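Local structure of DegV domain-containing protein Cgl2349/cg2579 (Corynebacterium glutamicum, 3EGL) at residues P5-V10 with L58-D63; E38-S43 with L247-G252; R56-E59 with G65-A68. The protein binds long-chain fatty acids such as palmitate and may play a role in lipid transport or fatty acid metabolism. All blocks are in the same frame, centred on the assembly; numbering follows the deposited sequence.

Contact 1. Residues P5-V10 with L58-D63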
ATOM      1  N   PRO A   5       4.668 -21.462  11.305  1.00 33.21           N
ATOM      2  CA  PRO A   5       3.813 -20.288  11.227  1.00 31.52           C
ATOM      3  C   PRO A   5       3.194 -20.103   9.825  1.00 30.03           C
ATOM      4  O   PRO A   5       3.768 -20.540   8.818  1.00 29.13           O
ATOM      5  CB  PRO A   5       4.739 -19.117  11.587  1.00 31.22           C
ATOM      6  CG  PRO A   5       5.992 -19.710  12.039  1.00 33.07           C
ATOM      7  CD  PRO A   5       6.065 -21.134  11.616  1.00 33.04           C
ATOM      8  N   VAL A   6       1.998 -19.510   9.802  1.00 27.42           N
ATOM      9  CA  VAL A   6       1.406 -18.996   8.589  1.00 25.59           C
ATOM     10  C   VAL A   6       2.401 -18.069   7.881  1.00 25.02           C
ATOM     11  O   VAL A   6       3.152 -17.330   8.528  1.00 24.93           O
ATOM     12  CB  VAL A   6       0.122 -18.222   8.921  1.00 25.76           C
ATOM     13  CG1 VAL A   6      -0.229 -17.254   7.798  1.00 22.46           C
ATOM     14  CG2 VAL A   6      -1.005 -19.213   9.297  1.00 24.02           C
ATOM     15  N   ARG A   7       2.422 -18.122   6.556  1.00 23.79           N
ATOM     16  CA  ARG A   7       3.387 -17.345   5.812  1.00 23.50           C
ATOM     17  C   ARG A   7       2.701 -16.177   5.128  1.00 23.04           C
ATOM     18  O   ARG A   7       1.626 -16.357   4.548  1.00 22.78           O
ATOM     19  CB  ARG A   7       4.110 -18.210   4.778  1.00 23.91           C
ATOM     20  CG  ARG A   7       4.913 -19.381   5.354  1.00 23.47           C
ATOM     21  CD  ARG A   7       6.159 -19.531   4.527  1.00 26.73           C
ATOM     22  NE  ARG A   7       7.272 -19.167   5.348  1.00 34.29           N
ATOM     23  CZ  ARG A   7       8.207 -18.272   5.089  1.00 34.56           C
ATOM     24  NH1 ARG A   7       8.244 -17.592   3.969  1.00 35.86           N
ATOM     25  NH2 ARG A   7       9.127 -18.084   6.004  1.00 34.92           N
ATOM     26  N   VAL A   8       3.330 -15.003   5.187  1.00 21.94           N
ATOM     27  CA  VAL A   8       2.745 -13.788   4.624  1.00 22.03           C
ATOM     28  C   VAL A   8       3.467 -13.328   3.359  1.00 21.89           C
ATOM     29  O   VAL A   8       4.699 -13.316   3.293  1.00 21.52           O
ATOM     30  CB  VAL A   8       2.725 -12.660   5.668  1.00 23.01           C
ATOM     31  CG1 VAL A   8       2.129 -11.348   5.079  1.00 21.69           C
ATOM     32  CG2 VAL A   8       1.931 -13.113   6.912  1.00 21.33           C
ATOM     33  N   ILE A   9       2.678 -12.976   2.350  1.00 22.40           N
ATOM     34  CA  ILE A   9       3.189 -12.561   1.042  1.00 23.27           C
ATOM     35  C   ILE A   9       2.497 -11.283   0.647  1.00 23.08           C
ATOM     36  O   ILE A   9       1.270 -11.178   0.760  1.00 23.15           O
ATOM     37  CB  ILE A   9       2.882 -13.601  -0.071  1.00 23.56           C
ATOM     38  CG1 ILE A   9       3.355 -14.998   0.350  1.00 28.47           C
ATOM     39  CG2 ILE A   9       3.575 -13.222  -1.395  1.00 22.47           C
ATOM     40  CD1 ILE A   9       3.254 -16.095  -0.805  1.00 31.53           C
ATOM     41  N   VAL A  10       3.292 -10.325   0.171  1.00 23.19           N
ATOM     42  CA  VAL A  10       2.779  -9.084  -0.417  1.00 22.86           C
ATOM     43  C   VAL A  10       3.480  -8.902  -1.759  1.00 23.68           C
ATOM     44  O   VAL A  10       4.375  -9.654  -2.105  1.00 23.38           O
ATOM     45  CB  VAL A  10       3.065  -7.785   0.459  1.00 22.35           C
ATOM     46  CG1 VAL A  10       2.484  -7.903   1.818  1.00 20.63           C
ATOM     47  CG2 VAL A  10       4.562  -7.512   0.577  1.00 19.69           C
ATOM     48  N   LEU A  58       3.894 -22.220   0.409  1.00 22.99           N
ATOM     49  CA  LEU A  58       3.254 -23.377   0.977  1.00 23.30           C
ATOM     50  C   LEU A  58       4.246 -24.472   1.276  1.00 24.07           C
ATOM     51  O   LEU A  58       4.244 -25.011   2.376  1.00 24.58           O
ATOM     52  CB  LEU A  58       2.163 -23.943   0.074  1.00 22.75           C
ATOM     53  CG  LEU A  58       0.844 -23.182   0.097  1.00 24.14           C
ATOM     54  CD1 LEU A  58      -0.025 -23.649  -1.066  1.00 22.15           C
ATOM     55  CD2 LEU A  58       0.098 -23.381   1.468  1.00 21.73           C
ATOM     56  N   GLU A  59       5.103 -24.793   0.316  1.00 24.26           N
ATOM     57  CA  GLU A  59       6.121 -25.805   0.541  1.00 25.02           C
ATOM     58  C   GLU A  59       6.999 -25.431   1.741  1.00 25.49           C
ATOM     59  O   GLU A  59       7.276 -26.268   2.600  1.00 26.00           O
ATOM     60  CB  GLU A  59       6.971 -26.043  -0.712  1.00 23.94           C
ATOM     61  CG  GLU A  59       8.015 -27.093  -0.542  1.00 25.91           C
ATOM     62  CD  GLU A  59       7.441 -28.515  -0.306  1.00 30.37           C
ATOM     63  OE1 GLU A  59       6.255 -28.771  -0.617  1.00 31.87           O
ATOM     64  OE2 GLU A  59       8.200 -29.398   0.156  1.00 30.40           O
ATOM     65  N   ARG A  60       7.396 -24.172   1.811  1.00 26.22           N
ATOM     66  CA  ARG A  60       8.319 -23.706   2.841  1.00 26.71           C
ATOM     67  C   ARG A  60       7.651 -23.712   4.225  1.00 27.18           C
ATOM     68  O   ARG A  60       8.281 -24.062   5.196  1.00 26.83           O
ATOM     69  CB  ARG A  60       8.858 -22.312   2.491  1.00 26.61           C
ATOM     70  CG  ARG A  60       9.968 -21.809   3.390  1.00 28.57           C
ATOM     71  CD  ARG A  60      10.496 -20.451   2.919  1.00 31.56           C
ATOM     72  NE  ARG A  60      11.166 -20.565   1.629  1.00 35.03           N
ATOM     73  CZ  ARG A  60      11.542 -19.535   0.857  1.00 36.90           C
ATOM     74  NH1 ARG A  60      12.144 -19.774  -0.303  1.00 35.43           N
ATOM     75  NH2 ARG A  60      11.305 -18.272   1.223  1.00 35.00           N
ATOM     76  N   GLY A  61       6.373 -23.368   4.307  1.00 28.23           N
ATOM     77  CA  GLY A  61       5.682 -23.351   5.592  1.00 29.68           C
ATOM     78  C   GLY A  61       5.002 -24.657   5.944  1.00 31.21           C
ATOM     79  O   GLY A  61       4.091 -24.681   6.774  1.00 32.52           O
ATOM     80  N   GLY A  62       5.429 -25.755   5.314  1.00 32.81           N
ATOM     81  CA  GLY A  62       4.781 -27.063   5.477  1.00 33.88           C
ATOM     82  C   GLY A  62       3.270 -27.056   5.277  1.00 35.11           C
ATOM     83  O   GLY A  62       2.551 -27.808   5.929  1.00 35.95           O
ATOM     84  N   ASP A  63       2.777 -26.206   4.377  1.00 36.07           N
ATOM     85  CA  ASP A  63       1.327 -26.131   4.059  1.00 37.02           C
ATOM     86  C   ASP A  63       0.432 -25.821   5.262  1.00 37.00           C
ATOM     87  O   ASP A  63      -0.642 -26.405   5.409  1.00 38.04           O
ATOM     88  CB  ASP A  63       0.838 -27.414   3.357  1.00 36.94           C
ATOM     89  CG  ASP A  63       1.041 -27.363   1.823  1.00 38.73           C
ATOM     90  OD1 ASP A  63       0.063 -26.988   1.107  1.00 38.16           O
ATOM     91  OD2 ASP A  63       2.172 -27.677   1.349  1.00 36.82           O
TER
HETATM   92  O   HOH W   1       2.704 -21.907   6.742  1.00 34.81           O

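Contact 2. Residues E38-S43 with L247-G252. With PLM (palmitic acid), chain D.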
ATOM      1  N   GLU A  38      11.072   4.797 -25.101  1.00 57.32           N
ATOM      2  CA  GLU A  38      11.193   5.973 -24.235  1.00 56.96           C
ATOM      3  C   GLU A  38      10.375   5.801 -22.950  1.00 55.99           C
ATOM      4  O   GLU A  38      10.869   6.075 -21.851  1.00 55.85           O
ATOM      5  CB  GLU A  38      10.728   7.236 -24.970  1.00 57.53           C
ATOM      6  CG  GLU A  38      10.978   7.257 -26.493  1.00 59.70           C
ATOM      7  CD  GLU A  38      10.255   8.421 -27.186  1.00 64.04           C
ATOM      8  OE1 GLU A  38       9.485   9.161 -26.504  1.00 65.67           O
ATOM      9  OE2 GLU A  38      10.459   8.607 -28.412  1.00 65.20           O
ATOM     10  N   GLU A  39       9.130   5.335 -23.098  1.00 54.36           N
ATOM     11  CA  GLU A  39       8.182   5.288 -21.974  1.00 52.88           C
ATOM     12  C   GLU A  39       8.318   4.072 -21.042  1.00 50.20           C
ATOM     13  O   GLU A  39       8.636   2.944 -21.461  1.00 49.74           O
ATOM     14  CB  GLU A  39       6.714   5.470 -22.452  1.00 54.08           C
ATOM     15  CG  GLU A  39       6.350   6.903 -22.945  1.00 56.76           C
ATOM     16  CD  GLU A  39       7.288   7.988 -22.382  1.00 60.79           C
ATOM     17  OE1 GLU A  39       7.194   8.335 -21.176  1.00 62.03           O
ATOM     18  OE2 GLU A  39       8.137   8.483 -23.159  1.00 63.37           O
ATOM     19  N   ARG A  40       8.106   4.341 -19.763  1.00 46.68           N
ATOM     20  CA  ARG A  40       7.995   3.290 -18.789  1.00 43.82           C
ATOM     21  C   ARG A  40       6.538   2.894 -18.681  1.00 40.70           C
ATOM     22  O   ARG A  40       5.651   3.739 -18.790  1.00 40.04           O
ATOM     23  CB  ARG A  40       8.562   3.731 -17.446  1.00 44.13           C
ATOM     24  CG  ARG A  40      10.031   3.526 -17.396  1.00 46.34           C
ATOM     25  CD  ARG A  40      10.600   3.844 -16.052  1.00 51.50           C
ATOM     26  NE  ARG A  40      12.059   3.732 -16.074  1.00 57.65           N
ATOM     27  CZ  ARG A  40      12.891   4.626 -16.630  1.00 60.43           C
ATOM     28  NH1 ARG A  40      12.423   5.720 -17.239  1.00 60.99           N
ATOM     29  NH2 ARG A  40      14.205   4.426 -16.578  1.00 61.39           N
ATOM     30  N   SER A  41       6.291   1.601 -18.523  1.00 36.85           N
ATOM     31  CA  SER A  41       4.946   1.146 -18.172  1.00 34.04           C
ATOM     32  C   SER A  41       5.022  -0.004 -17.191  1.00 31.89           C
ATOM     33  O   SER A  41       6.116  -0.509 -16.867  1.00 30.42           O
ATOM     34  CB  SER A  41       4.124   0.764 -19.396  1.00 33.01           C
ATOM     35  OG  SER A  41       4.784  -0.256 -20.086  1.00 34.11           O
ATOM     36  N   THR A  42       3.850  -0.395 -16.706  1.00 29.92           N
ATOM     37  CA  THR A  42       3.774  -1.335 -15.614  1.00 28.31           C
ATOM     38  C   THR A  42       2.752  -2.413 -15.873  1.00 27.71           C
ATOM     39  O   THR A  42       1.888  -2.284 -16.704  1.00 27.50           O
ATOM     40  CB  THR A  42       3.487  -0.645 -14.258  1.00 27.72           C
ATOM     41  OG1 THR A  42       2.104  -0.261 -14.165  1.00 27.29           O
ATOM     42  CG2 THR A  42       4.394   0.572 -14.052  1.00 27.38           C
ATOM     43  N   SER A  43       2.836  -3.461 -15.088  1.00 27.30           N
ATOM     44  CA  SER A  43       2.042  -4.627 -15.300  1.00 26.39           C
ATOM     45  C   SER A  43       1.791  -5.312 -13.944  1.00 25.55           C
ATOM     46  O   SER A  43       2.687  -5.405 -13.091  1.00 25.08           O
ATOM     47  CB  SER A  43       2.872  -5.508 -16.203  1.00 26.56           C
ATOM     48  OG  SER A  43       2.185  -6.660 -16.495  1.00 29.88           O
ATOM     49  N   LEU A 247       5.081   1.969  -8.613  1.00 24.61           N
ATOM     50  CA  LEU A 247       4.169   3.046  -8.350  1.00 24.45           C
ATOM     51  C   LEU A 247       4.760   4.383  -8.775  1.00 24.53           C
ATOM     52  O   LEU A 247       4.024   5.274  -9.176  1.00 25.41           O
ATOM     53  CB  LEU A 247       3.728   3.059  -6.881  1.00 23.75           C
ATOM     54  CG  LEU A 247       3.239   1.714  -6.310  1.00 23.22           C
ATOM     55  CD1 LEU A 247       2.929   1.857  -4.810  1.00 20.39           C
ATOM     56  CD2 LEU A 247       2.019   1.166  -7.096  1.00 18.43           C
ATOM     57  N   ALA A 248       6.085   4.517  -8.717  1.00 24.65           N
ATOM     58  CA  ALA A 248       6.746   5.797  -9.014  1.00 24.57           C
ATOM     59  C   ALA A 248       6.530   6.132 -10.467  1.00 24.58           C
ATOM     60  O   ALA A 248       6.401   7.324 -10.840  1.00 25.20           O
ATOM     61  CB  ALA A 248       8.231   5.757  -8.689  1.00 24.30           C
ATOM     62  N   VAL A 249       6.420   5.084 -11.292  1.00 23.42           N
ATOM     63  CA  VAL A 249       6.045   5.291 -12.684  1.00 21.85           C
ATOM     64  C   VAL A 249       4.747   6.135 -12.790  1.00 22.86           C
ATOM     65  O   VAL A 249       4.641   7.018 -13.657  1.00 23.11           O
ATOM     66  CB  VAL A 249       5.832   3.968 -13.432  1.00 22.36           C
ATOM     67  CG1 VAL A 249       5.239   4.259 -14.810  1.00 20.97           C
ATOM     68  CG2 VAL A 249       7.139   3.121 -13.503  1.00 17.39           C
ATOM     69  N   HIS A 250       3.774   5.886 -11.906  1.00 22.07           N
ATOM     70  CA  HIS A 250       2.487   6.539 -12.022  1.00 21.36           C
ATOM     71  C   HIS A 250       2.298   7.734 -11.106  1.00 21.87           C
ATOM     72  O   HIS A 250       1.389   8.533 -11.324  1.00 21.62           O
ATOM     73  CB  HIS A 250       1.366   5.528 -11.819  1.00 21.48           C
ATOM     74  CG  HIS A 250       1.395   4.391 -12.804  1.00 20.77           C
ATOM     75  ND1 HIS A 250       1.228   4.574 -14.165  1.00 22.18           N
ATOM     76  CD2 HIS A 250       1.546   3.054 -12.617  1.00 19.70           C
ATOM     77  CE1 HIS A 250       1.290   3.397 -14.774  1.00 23.35           C
ATOM     78  NE2 HIS A 250       1.503   2.461 -13.857  1.00 22.26           N
ATOM     79  N   SER A 251       3.121   7.845 -10.066  1.00 22.01           N
ATOM     80  CA  SER A 251       3.075   9.026  -9.203  1.00 22.76           C
ATOM     81  C   SER A 251       3.939  10.165  -9.748  1.00 22.67           C
ATOM     82  O   SER A 251       3.641  11.306  -9.508  1.00 23.01           O
ATOM     83  CB  SER A 251       3.549   8.706  -7.792  1.00 22.99           C
ATOM     84  OG  SER A 251       4.935   8.336  -7.770  1.00 23.31           O
ATOM     85  N   GLY A 252       5.002   9.845 -10.467  1.00 22.52           N
ATOM     86  CA  GLY A 252       5.950  10.843 -10.909  1.00 23.57           C
ATOM     87  C   GLY A 252       6.939  11.206  -9.815  1.00 24.27           C
ATOM     88  O   GLY A 252       6.743  10.808  -8.667  1.00 25.42           O
TER
HETATM   89  C1  PLM D 275      -0.052  -2.568 -12.496  1.00 33.86           C
HETATM   90  O1  PLM D 275      -1.158  -3.089 -12.269  1.00 34.50           O
HETATM   91  O2  PLM D 275       0.201  -2.215 -13.659  1.00 35.94           O
HETATM   92  C2  PLM D 275       0.967  -2.324 -11.422  1.00 32.48           C
HETATM   93  C3  PLM D 275       0.391  -1.313 -10.435  1.00 32.61           C
HETATM   94  C4  PLM D 275       0.407   0.129 -10.873  1.00 29.76           C
HETATM   95  C5  PLM D 275      -0.608   0.838  -9.978  1.00 29.72           C
HETATM   96  C6  PLM D 275      -0.600   2.334 -10.159  1.00 29.49           C
HETATM   97  C7  PLM D 275      -1.666   2.931  -9.269  1.00 33.51           C
HETATM   98  C8  PLM D 275      -1.508   4.438  -9.020  1.00 35.50           C
HETATM   99  C9  PLM D 275      -0.366   4.705  -8.037  1.00 39.16           C
HETATM  100  CA  PLM D 275      -0.506   6.054  -7.316  1.00 42.05           C
HETATM  101  CB  PLM D 275       0.807   6.542  -6.717  1.00 42.46           C
HETATM  102  CC  PLM D 275       1.452   5.647  -5.649  1.00 43.38           C
HETATM  103  CD  PLM D 275       0.981   6.038  -4.258  1.00 43.65           C
HETATM  104  CE  PLM D 275       1.984   5.700  -3.173  1.00 41.57           C
HETATM  105  CF  PLM D 275       1.458   4.582  -2.267  1.00 41.04           C
HETATM  106  CG  PLM D 275       0.754   5.073  -1.003  1.00 36.32           C

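Contact 3. Residues R56-E59 with G65-A68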
ATOM      1  N   ARG A  56       5.428 -22.100  -3.637  1.00 23.98           N
ATOM      2  CA  ARG A  56       6.735 -22.097  -3.004  1.00 24.62           C
ATOM      3  C   ARG A  56       6.668 -21.721  -1.488  1.00 24.86           C
ATOM      4  O   ARG A  56       7.341 -22.355  -0.631  1.00 25.23           O
ATOM      5  CB  ARG A  56       7.754 -21.326  -3.850  1.00 23.66           C
ATOM      6  CG  ARG A  56       8.683 -20.540  -3.037  1.00 25.79           C
ATOM      7  CD  ARG A  56      10.070 -20.250  -3.643  1.00 27.08           C
ATOM      8  NE  ARG A  56      10.271 -20.361  -5.091  1.00 25.76           N
ATOM      9  CZ  ARG A  56      11.242 -21.114  -5.620  1.00 25.71           C
ATOM     10  NH1 ARG A  56      12.065 -21.823  -4.837  1.00 21.73           N
ATOM     11  NH2 ARG A  56      11.398 -21.164  -6.927  1.00 27.07           N
ATOM     12  N   GLN A  57       5.794 -20.783  -1.143  1.00 24.44           N
ATOM     13  CA  GLN A  57       5.594 -20.442   0.271  1.00 24.35           C
ATOM     14  C   GLN A  57       4.842 -21.541   1.055  1.00 24.26           C
ATOM     15  O   GLN A  57       5.147 -21.770   2.222  1.00 24.05           O
ATOM     16  CB  GLN A  57       4.945 -19.052   0.455  1.00 23.83           C
ATOM     17  CG  GLN A  57       5.850 -17.847   0.051  1.00 24.68           C
ATOM     18  CD  GLN A  57       7.304 -18.074   0.430  1.00 27.80           C
ATOM     19  OE1 GLN A  57       8.175 -18.018  -0.418  1.00 30.73           O
ATOM     20  NE2 GLN A  57       7.561 -18.390   1.692  1.00 25.08           N
ATOM     21  N   LEU A  58       3.894 -22.220   0.409  1.00 22.99           N
ATOM     22  CA  LEU A  58       3.254 -23.377   0.977  1.00 23.30           C
ATOM     23  C   LEU A  58       4.246 -24.472   1.276  1.00 24.07           C
ATOM     24  O   LEU A  58       4.244 -25.011   2.376  1.00 24.58           O
ATOM     25  CB  LEU A  58       2.163 -23.943   0.074  1.00 22.75           C
ATOM     26  CG  LEU A  58       0.844 -23.182   0.097  1.00 24.14           C
ATOM     27  CD1 LEU A  58      -0.025 -23.649  -1.066  1.00 22.15           C
ATOM     28  CD2 LEU A  58       0.098 -23.381   1.468  1.00 21.73           C
ATOM     29  N   GLU A  59       5.103 -24.793   0.316  1.00 24.26           N
ATOM     30  CA  GLU A  59       6.121 -25.805   0.541  1.00 25.02           C
ATOM     31  C   GLU A  59       6.999 -25.431   1.741  1.00 25.49           C
ATOM     32  O   GLU A  59       7.276 -26.268   2.600  1.00 26.00           O
ATOM     33  CB  GLU A  59       6.971 -26.043  -0.712  1.00 23.94           C
ATOM     34  CG  GLU A  59       8.015 -27.093  -0.542  1.00 25.91           C
ATOM     35  CD  GLU A  59       7.441 -28.515  -0.306  1.00 30.37           C
ATOM     36  OE1 GLU A  59       6.255 -28.771  -0.617  1.00 31.87           O
ATOM     37  OE2 GLU A  59       8.200 -29.398   0.156  1.00 30.40           O
ATOM     38  N   GLY A  65      -0.435 -22.606   5.677  1.00 31.44           N
ATOM     39  CA  GLY A  65      -1.256 -21.529   5.219  1.00 28.95           C
ATOM     40  C   GLY A  65      -0.472 -20.347   4.725  1.00 27.30           C
ATOM     41  O   GLY A  65       0.618 -20.034   5.236  1.00 27.07           O
ATOM     42  N   VAL A  66      -1.042 -19.702   3.717  1.00 25.45           N
ATOM     43  CA  VAL A  66      -0.478 -18.488   3.143  1.00 24.37           C
ATOM     44  C   VAL A  66      -1.529 -17.373   3.128  1.00 23.97           C
ATOM     45  O   VAL A  66      -2.640 -17.550   2.629  1.00 23.57           O
ATOM     46  CB  VAL A  66       0.098 -18.736   1.735  1.00 24.11           C
ATOM     47  CG1 VAL A  66       0.408 -17.453   1.040  1.00 23.01           C
ATOM     48  CG2 VAL A  66       1.346 -19.583   1.836  1.00 23.28           C
ATOM     49  N   LEU A  67      -1.154 -16.242   3.699  1.00 23.09           N
ATOM     50  CA  LEU A  67      -1.912 -15.026   3.587  1.00 23.32           C
ATOM     51  C   LEU A  67      -1.274 -14.080   2.561  1.00 23.13           C
ATOM     52  O   LEU A  67      -0.096 -13.696   2.659  1.00 23.53           O
ATOM     53  CB  LEU A  67      -1.997 -14.345   4.972  1.00 22.55           C
ATOM     54  CG  LEU A  67      -2.986 -13.208   5.094  1.00 21.42           C
ATOM     55  CD1 LEU A  67      -4.436 -13.722   4.957  1.00 15.69           C
ATOM     56  CD2 LEU A  67      -2.774 -12.371   6.405  1.00 19.07           C
ATOM     57  N   ALA A  68      -2.057 -13.703   1.569  1.00 23.01           N
ATOM     58  CA  ALA A  68      -1.548 -12.890   0.463  1.00 22.95           C
ATOM     59  C   ALA A  68      -2.242 -11.534   0.468  1.00 23.49           C
ATOM     60  O   ALA A  68      -3.497 -11.450   0.486  1.00 23.74           O
ATOM     61  CB  ALA A  68      -1.783 -13.618  -0.894  1.00 21.70           C
TER

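Contact 1. Residues P5-V10 with L58-D63
The flat guanidinium of Arg7 has one face covered by the aliphatic part of Arg60. Arg60 CD sits 3.7 Å above that plane, over its centre. The same carbon is 3.8 Å from Arg7 NH1. The two guanidinium planes are turned 73° apart, so they do not stack on each other. Arg60 is bent at chi3, and its charged end turns away from the Arg7 face that CD covers. Even so, Arg60 NH2 stays 4.2 Å from Arg7 NH1. Two like charges lie close here, and the salt bridge from Arg7 NH2 to Asp25 probably eases the repulsion.

Lower down the Arg7 side chain, CD packs against the backbone at 3.8 Å from Gly61 N. CG is anti to the carbonyl carbon (chi1 -61°), and further bends at chi2 and chi3 bring the guanidinium beside Arg60. Gly61 has no side chain, and the Arg7 methylenes pass directly over its backbone.

Residues 7-10 belong to the strand at the middle of the five-stranded sheet. Residues 58-60 end helix 47-60, which packs on one face of that sheet. The helix closes in a Schellman motif. Gly62 is the C-prime residue, with a phi of 51°. Asp63 N bonds to Leu58 O at 2.8 Å, and Gly62 N bonds weakly to Glu59 O.

No direct hydrogen bond joins the two segments. A water lies between the loop ends, 2.7 Å from Pro5 O and 3.1 Å from Gly61 O. It can donate to either carbonyl, although other acceptors compete for its protons. Within the same chain, the Arg7 backbone hydrogen-bonds with Gly65 and Leu67, on the segment that runs into the neighbouring strand 66-69.

Contact 2. Residues E38-S43 with L247-G252
Thr42 and His250 come at each other from opposite directions and meet at the threonine hydroxyl. His250 NE2 donates to Thr42 OG1 at 2.8 Å. The hydroxyl lies at the edge of the imidazole, only 7° out of the ring plane. Thr42 OG1 in turn donates to palmitate O2, also at 2.8 Å. The hydroxyl therefore accepts from the ring and donates to the carboxylate, which fixes its rotation.

The Thr42 torsion sorts its two branches. With chi1 at 76°, OG1 sits between the backbone N and the carbonyl carbon and faces the ring and the ligand. The methyl CG2 lies between the ring edge and Val249. It meets Val249 tip to tip, with CG2 3.7 Å from Val249 CB. Val249 CG1 lies 4.0 Å above one face of the imidazole, over its centre. Arg40 packs at the margin of this patch, and its guanidinium is directed off the helix.

His250 also touches the lipid. Its CD2 is 3.3 Å from palmitate C6, in an oblique approach. One turn of helix lines the chain: Leu247 CD2 is 3.9 Å from palmitate C5, and Ser251 CB is 3.7 Å from palmitate CB.

The axes of strand 40-43 and the helical segment 247-251 pass 8.2 Å apart, at 126°. The strand is an edge of the first sheet, paired to strand 26-35. The helix belongs to the second, later half of the chain. Ser76 OG is also hydrogen-bonded to the palmitate. Hydroxyls of Thr42 and Ser76 hold the carboxylate end, while Leu247, His250 and Ser251 of helix 245-251 line the tail; together they form part of the fatty acid site of this DegV protein.

Contact 3. Residues R56-E59 with G65-A68
Val66 reaches helix 47-60 with one methyl, CG2. This methyl is 3.9 Å from Gln57 CB and 3.9 Å from Leu58 N, so it rests over the backbone where the two helix residues join. Leu58 adds its own branch: CD2 comes to 4.0 Å from Val66 CG2. The two side chains run at an angle to each other. The same Leu58 methyl passes Gly65 N at a looser 4.3 Å.

The torsions explain which methyl is used. Val66 CG2 is anti to the carbonyl carbon, with CG1 anti to the backbone N (chi1 168°). The CB of Val66 points toward the helix, and CG2 is the branch nearest the helix. Gln57 meets Val66 through CB; chi1 (-68°) already turns CG away from it.

Further out, the strand is held in its sheet. Leu67 pairs through its backbone with Arg7 and Ile9 on one neighbouring strand, and Val66 pairs with Ser93 and Arg95 on the other side. Ile9 touches both Val66 and Gln57 and continues the same apolar layer. Leu58 also packs on Phe89 and Ser93. Leu67 takes the other face of the sheet, against helix 123-133. The sheet is thus covered on both faces, as in an alpha-beta-alpha sandwich. A short turn after the helix leads into the strand through Gly65, where a side chain would be jammed against the preceding carbonyl O.

No hydrogen bond or charge pair crosses this buried contact. Across it the helix and strand meet through apolar packing; backbone hydrogen bonds are used within the helix and within the sheet.

Overall arrangement
Contacts 1 and 3 are two parts of one interface, with centres about 3 Å apart. Both use helix 47-60, and they share Leu58 and Glu59. Strands 7-11 and 66-69 are neighbours in the first sheet, where Arg7 O and Leu67 N probably hydrogen-bond at 2.9 Å. Contact 2 lies elsewhere. Its centre is about 31 Å from that of contact 1 and about 29 Å from that of contact 3, and it touches neither. Strand 40-43 nevertheless belongs to the same sheet and directly precedes helix 47-60. Contact 2 holds the palmitate, and the Thr42 and Ser76 side chains are about 7 Å apart there. Contacts 1 and 3 lie away from that site.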